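Local coordinates for putative sugar ABC transporter, substrate-binding protein (Clostridium phytofermentans, PDB 4WZZ), which binds L-rhamnose between its two lobes, probably as the substrate-binding component of a sugar ABC transporter, at residues G75-Q78 with V79-N83. Residues are numbered along the deposited sequence; the frame is centred on the assembly and turned at random.
Sequences GYKQ and VIEAN
The Tyr-76 ring meets Ile-80 obliquely along its CD2/CE2 side, CE2 lying 3.6 Å from Ile-80 CG1. With CG anti to the backbone N (chi1 -170°), the ring hangs beside its own carbonyl, on the side where the next turn brings Ile-80; Tyr-57 and Cys-87 of the flanking strands touch both side chains, and Tyr-76 OH and Ser-310 OG are hydrogen-bonded. The carboxylate of Glu-81 lies across the Lys-77 chain, extended as far as CE and bent at its last torsion: Glu-81 OE2 makes a salt bridge of 3.4 Å with Lys-77 NZ, while Lys-77 CE lies nearer to the same oxygen. The Gln-78 chain bends at chi2 (-86°), which puts its amide NE2 3.8 Å from Val-79 CG2. Val-79 O lies close to the plane of the Asn-83 amide, whose ND2 donates at 2.9 Å, tilted from the carbonyl plane, while Asn-83 N reaches the same oxygen from the other face at 3.2 Å, a double grip on a last-turn carbonyl. Backbone i to i+4 bonds, Val-79 N to Gly-75 O weak, continue the alpha-helix until Asn-83. Val-79 packs on helix 299-315. This is the C-terminal end of the amphipathic crossover helix in the beta-alpha-beta unit 56-60, 67-82, 86-90 of a periplasmic-binding-protein lobe.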
# COMPACT_ATOMS: atom_id res chain seq x y z
N GLY A 75 12.98 4.85 2.90
CA GLY A 75 12.51 6.03 3.60
C GLY A 75 12.54 5.81 5.09
O GLY A 75 12.83 6.73 5.86
N TYR A 76 12.23 4.58 5.52
CA TYR A 76 12.21 4.24 6.93
C TYR A 76 13.65 4.28 7.48
O TYR A 76 13.93 4.92 8.50
CB TYR A 76 11.61 2.84 7.13
CG TYR A 76 11.33 2.50 8.59
CD1 TYR A 76 10.13 2.84 9.18
CD2 TYR A 76 12.28 1.84 9.35
CE1 TYR A 76 9.89 2.53 10.52
CE2 TYR A 76 12.06 1.53 10.67
CZ TYR A 76 10.85 1.88 11.25
OH TYR A 76 10.66 1.56 12.57
N LYS A 77 14.53 3.59 6.78
CA LYS A 77 15.94 3.51 7.16
C LYS A 77 16.57 4.90 7.19
O LYS A 77 17.33 5.23 8.11
CB LYS A 77 16.70 2.59 6.22
CG LYS A 77 18.22 2.60 6.42
CD LYS A 77 18.87 1.70 5.40
CE LYS A 77 20.39 1.74 5.48
NZ LYS A 77 21.00 0.39 5.60
N GLN A 78 16.24 5.72 6.21
CA GLN A 78 16.86 7.03 6.11
C GLN A 78 16.62 7.85 7.37
O GLN A 78 17.55 8.44 7.95
CB GLN A 78 16.34 7.75 4.87
CG GLN A 78 17.16 8.95 4.48
CD GLN A 78 16.72 10.19 5.22
OE1 GLN A 78 17.52 10.89 5.86
NE2 GLN A 78 15.43 10.49 5.13
N VAL A 79 15.37 7.86 7.83
CA VAL A 79 15.01 8.66 9.01
C VAL A 79 15.56 8.06 10.30
O VAL A 79 16.08 8.78 11.16
CB VAL A 79 13.47 8.88 9.10
CG1 VAL A 79 13.05 9.39 10.47
CG2 VAL A 79 13.01 9.86 8.03
N ILE A 80 15.48 6.74 10.42
CA ILE A 80 16.00 6.07 11.60
C ILE A 80 17.49 6.37 11.78
O ILE A 80 17.94 6.76 12.88
CB ILE A 80 15.79 4.56 11.48
CG1 ILE A 80 14.30 4.22 11.55
CG2 ILE A 80 16.56 3.84 12.57
CD1 ILE A 80 13.62 4.68 12.81
N GLU A 81 18.25 6.19 10.71
CA GLU A 81 19.69 6.39 10.72
C GLU A 81 20.07 7.86 10.90
O GLU A 81 21.03 8.18 11.59
CB GLU A 81 20.31 5.83 9.44
CG GLU A 81 20.36 4.30 9.43
CD GLU A 81 21.06 3.72 8.21
OE1 GLU A 81 21.26 4.45 7.20
OE2 GLU A 81 21.41 2.53 8.26
N ALA A 82 19.33 8.75 10.26
CA ALA A 82 19.62 10.18 10.37
C ALA A 82 19.56 10.62 11.82
O ALA A 82 20.26 11.55 12.22
CB ALA A 82 18.64 10.98 9.54
N ASN A 83 18.72 9.96 12.60
CA ASN A 83 18.51 10.35 13.98
C ASN A 83 19.25 9.49 14.99
O ASN A 83 19.03 9.61 16.20
CB ASN A 83 17.01 10.40 14.27
CG ASN A 83 16.35 11.56 13.58
OD1 ASN A 83 16.46 12.69 14.05
ND2 ASN A 83 15.69 11.31 12.45